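Local coordinates for protein L-fuculose phosphate aldolase (Streptococcus pneumoniae, PDB 4C24) that belongs to the class II aldolase and adducin family of AraD-like fold and carries a histidine-bound zinc ion, at residues V9-I14 / I55-I60. Numbering follows the deposited sequence. Where two conformers were deposited one is given.
Sequences VKQELI and IKESDI
Lys10 sets CG anti to its own carbonyl carbon (chi1 -64°) and then runs fully extended, while Glu57, in the conformer described here, turns CG anti to its backbone N (chi1 -171°); the two side chains cross at about a right angle, methylenes against methylenes, with Lys10 CD 3.4 Å from Glu57 CG. Their charged ends do not meet: Lys10 NZ and Glu57 OE2 stay 5.0 Å apart. The ammonium forms a salt bridge with Glu71, and the carboxylate takes a hydrogen bond from Ser7, at the start of the same helix. A water accepts from Lys10 NZ at 3.0 Å and donates to the carbonyls of Glu57 and Ile60, tying the lysine end to the backbone of 55-60; no direct hydrogen bond joins the two segments. Glu57 OE1 turns toward Gln11, 3.4 Å from its CG.

In this AraD-like domain the contact seats the first turns of helix 7-22 against the loop that links strands 42-45 and 61-64 of the central sheet. Ile60, the residue before strand 61-64, packs against the helix: its CG2 touches Leu13 CD1 at 3.9 Å and Lys10 CG at 4.0 Å, and its CD1 lies 4.1 Å from Leu13 CD1. Leu13 and Ile60 both continue onto Ala44 of strand 42-45, and Leu13 also meets Leu33 of strand 32-37. Within the loop, across the short 3-10 turn 57-59, Lys56 N donates almost straight (175°) to Asp59 OD2, which is met on its anti side by an N-H tilted from the carboxylate plane, while Asp59 OD1 pairs with Arg74.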
ATOM      1  N   VAL A   9     -29.373   8.749  11.368  1.00 26.93           N
ATOM      2  CA  VAL A   9     -28.560   7.566  11.710  0.50 25.76           C
ATOM      3  C   VAL A   9     -28.352   6.621  10.525  1.00 21.81           C
ATOM      4  O   VAL A   9     -27.253   6.110  10.344  1.00 24.30           O
ATOM      5  CB  VAL A   9     -29.034   6.800  12.983  0.50 26.56           C
ATOM      6  CG1 VAL A   9     -29.244   7.752  14.153  0.50 30.82           C
ATOM      7  CG2 VAL A   9     -30.278   5.965  12.722  0.50 22.67           C
ATOM      8  N   LYS A  10     -29.369   6.405   9.704  1.00 20.55           N
ATOM      9  CA  LYS A  10     -29.248   5.547   8.530  1.00 18.68           C
ATOM     10  C   LYS A  10     -28.219   6.065   7.521  1.00 22.97           C
ATOM     11  O   LYS A  10     -27.372   5.318   7.010  1.00 21.57           O
ATOM     12  CB  LYS A  10     -30.609   5.336   7.876  1.00 23.75           C
ATOM     13  CG  LYS A  10     -31.606   4.601   8.761  1.00 22.66           C
ATOM     14  CD  LYS A  10     -32.919   4.413   8.025  1.00 25.07           C
ATOM     15  CE  LYS A  10     -33.892   3.577   8.841  1.00 24.03           C
ATOM     16  NZ  LYS A  10     -35.170   3.372   8.100  1.00 24.62           N
ATOM     17  N   GLN A  11     -28.295   7.366   7.251  1.00 23.75           N
ATOM     18  CA  GLN A  11     -27.368   8.003   6.334  1.00 24.35           C
ATOM     19  C   GLN A  11     -25.950   7.901   6.854  1.00 22.79           C
ATOM     20  O   GLN A  11     -25.010   7.728   6.060  1.00 21.28           O
ATOM     21  CB  GLN A  11     -27.710   9.475   6.162  1.00 26.27           C
ATOM     22  CG  GLN A  11     -29.018   9.734   5.451  1.00 29.00           C
ATOM     23  CD  GLN A  11     -29.432  11.187   5.586  1.00 37.22           C
ATOM     24  OE1 GLN A  11     -29.527  11.714   6.693  1.00 34.54           O
ATOM     25  NE2 GLN A  11     -29.648  11.846   4.457  1.00 37.79           N
ATOM     26  N   GLU A  12     -25.807   8.034   8.177  1.00 22.05           N
ATOM     27  CA  GLU A  12     -24.500   7.968   8.812  1.00 23.14           C
ATOM     28  C   GLU A  12     -23.892   6.579   8.686  1.00 20.46           C
ATOM     29  O   GLU A  12     -22.701   6.460   8.394  1.00 19.31           O
ATOM     30  CB  GLU A  12     -24.515   8.463  10.255  1.00 22.71           C
ATOM     31  CG  GLU A  12     -23.120   8.726  10.813  1.00 27.69           C
ATOM     32  CD  GLU A  12     -23.116   9.263  12.234  1.00 33.03           C
ATOM     33  OE1 GLU A  12     -23.830   8.708  13.101  1.00 41.46           O
ATOM     34  OE2 GLU A  12     -22.383  10.240  12.486  1.00 39.64           O
ATOM     35  N   LEU A  13     -24.692   5.531   8.852  1.00 19.17           N
ATOM     36  CA  LEU A  13     -24.191   4.166   8.605  1.00 17.24           C
ATOM     37  C   LEU A  13     -23.641   4.013   7.201  1.00 19.07           C
ATOM     38  O   LEU A  13     -22.591   3.445   6.991  1.00 20.37           O
ATOM     39  CB  LEU A  13     -25.278   3.132   8.837  1.00 18.24           C
ATOM     40  CG  LEU A  13     -25.665   2.948  10.283  1.00 16.89           C
ATOM     41  CD1 LEU A  13     -26.943   2.163  10.365  1.00 17.47           C
ATOM     42  CD2 LEU A  13     -24.583   2.200  11.049  1.00 16.35           C
ATOM     43  N   ILE A  14     -24.356   4.562   6.226  1.00 19.59           N
ATOM     44  CA  ILE A  14     -23.933   4.521   4.836  0.50 19.89           C
ATOM     45  C   ILE A  14     -22.622   5.270   4.633  1.00 19.30           C
ATOM     46  O   ILE A  14     -21.711   4.768   3.972  1.00 20.82           O
ATOM     47  CB  ILE A  14     -25.030   5.113   3.935  0.50 19.90           C
ATOM     48  CG1 ILE A  14     -26.311   4.324   4.137  0.50 20.50           C
ATOM     49  CG2 ILE A  14     -24.608   5.102   2.469  0.50 21.04           C
ATOM     50  CD1 ILE A  14     -26.115   2.857   3.911  0.50 24.51           C
ATOM     51  N   ILE A  55     -25.472   0.405  -0.814  1.00 30.05           N
ATOM     52  CA  ILE A  55     -26.452   0.421   0.273  1.00 29.69           C
ATOM     53  C   ILE A  55     -27.278   1.712   0.274  1.00 27.06           C
ATOM     54  O   ILE A  55     -26.726   2.821   0.328  1.00 26.76           O
ATOM     55  CB  ILE A  55     -25.802   0.202   1.662  1.00 26.50           C
ATOM     56  CG1 ILE A  55     -25.001  -1.100   1.681  1.00 26.88           C
ATOM     57  CG2 ILE A  55     -26.867   0.181   2.760  1.00 24.46           C
ATOM     58  CD1 ILE A  55     -24.242  -1.310   2.975  1.00 25.28           C
ATOM     59  N   LYS A  56     -28.603   1.551   0.218  1.00 27.16           N
ATOM     60  CA  LYS A  56     -29.537   2.668   0.347  1.00 26.13           C
ATOM     61  C   LYS A  56     -30.131   2.694   1.744  1.00 24.52           C
ATOM     62  O   LYS A  56     -30.116   1.679   2.458  1.00 24.98           O
ATOM     63  CB  LYS A  56     -30.678   2.520  -0.653  1.00 23.65           C
ATOM     64  CG  LYS A  56     -30.254   2.465  -2.108  1.00 26.36           C
ATOM     65  CD  LYS A  56     -31.499   2.506  -2.971  1.00 29.33           C
ATOM     66  CE  LYS A  56     -31.303   1.803  -4.301  1.00 32.52           C
ATOM     67  NZ  LYS A  56     -32.005   0.490  -4.294  1.00 47.42           N
ATOM     68  N   GLU A  57     -30.668   3.846   2.131  1.00 23.60           N
ATOM     69  CA  GLU A  57     -31.337   3.999   3.411  0.50 23.27           C
ATOM     70  C   GLU A  57     -32.371   2.885   3.645  1.00 23.11           C
ATOM     71  O   GLU A  57     -32.471   2.350   4.753  1.00 22.73           O
ATOM     72  CB  GLU A  57     -31.971   5.393   3.513  0.50 25.58           C
ATOM     73  CG  GLU A  57     -32.512   5.730   4.886  0.50 25.11           C
ATOM     74  CD  GLU A  57     -32.672   7.221   5.124  0.50 24.74           C
ATOM     75  OE1 GLU A  57     -31.859   8.013   4.600  0.50 32.52           O
ATOM     76  OE2 GLU A  57     -33.608   7.597   5.858  0.50 25.38           O
ATOM     77  N   SER A  58     -33.106   2.513   2.599  1.00 22.82           N
ATOM     78  CA  SER A  58     -34.121   1.479   2.706  1.00 24.96           C
ATOM     79  C   SER A  58     -33.557   0.081   2.924  1.00 23.01           C
ATOM     80  O   SER A  58     -34.305  -0.819   3.263  1.00 24.40           O
ATOM     81  CB  SER A  58     -35.074   1.505   1.502  1.00 26.44           C
ATOM     82  OG  SER A  58     -34.403   1.213   0.291  1.00 27.94           O
ATOM     83  N   ASP A  59     -32.254  -0.101   2.709  1.00 22.63           N
ATOM     84  CA  ASP A  59     -31.598  -1.401   2.954  1.00 22.00           C
ATOM     85  C   ASP A  59     -31.170  -1.560   4.409  1.00 19.64           C
ATOM     86  O   ASP A  59     -30.862  -2.691   4.848  1.00 22.12           O
ATOM     87  CB  ASP A  59     -30.333  -1.560   2.107  1.00 22.35           C
ATOM     88  CG  ASP A  59     -30.616  -1.693   0.614  1.00 25.67           C
ATOM     89  OD1 ASP A  59     -31.570  -2.411   0.221  1.00 28.69           O
ATOM     90  OD2 ASP A  59     -29.843  -1.089  -0.166  1.00 29.56           O
ATOM     91  N   ILE A  60     -31.087  -0.449   5.134  1.00 17.55           N
ATOM     92  CA  ILE A  60     -30.744  -0.487   6.585  1.00 15.59           C
ATOM     93  C   ILE A  60     -31.859  -1.202   7.319  1.00 17.26           C
ATOM     94  O   ILE A  60     -33.047  -1.015   7.052  1.00 20.24           O
ATOM     95  CB  ILE A  60     -30.453   0.910   7.214  1.00 14.57           C
ATOM     96  CG1 ILE A  60     -29.299   1.604   6.473  1.00 17.62           C
ATOM     97  CG2 ILE A  60     -30.198   0.831   8.740  1.00 18.38           C
ATOM     98  CD1 ILE A  60     -27.966   0.880   6.570  1.00 18.90           C
TER
HETATM   99  O   HOH W   1     -34.430   1.076   6.272  1.00 25.53           O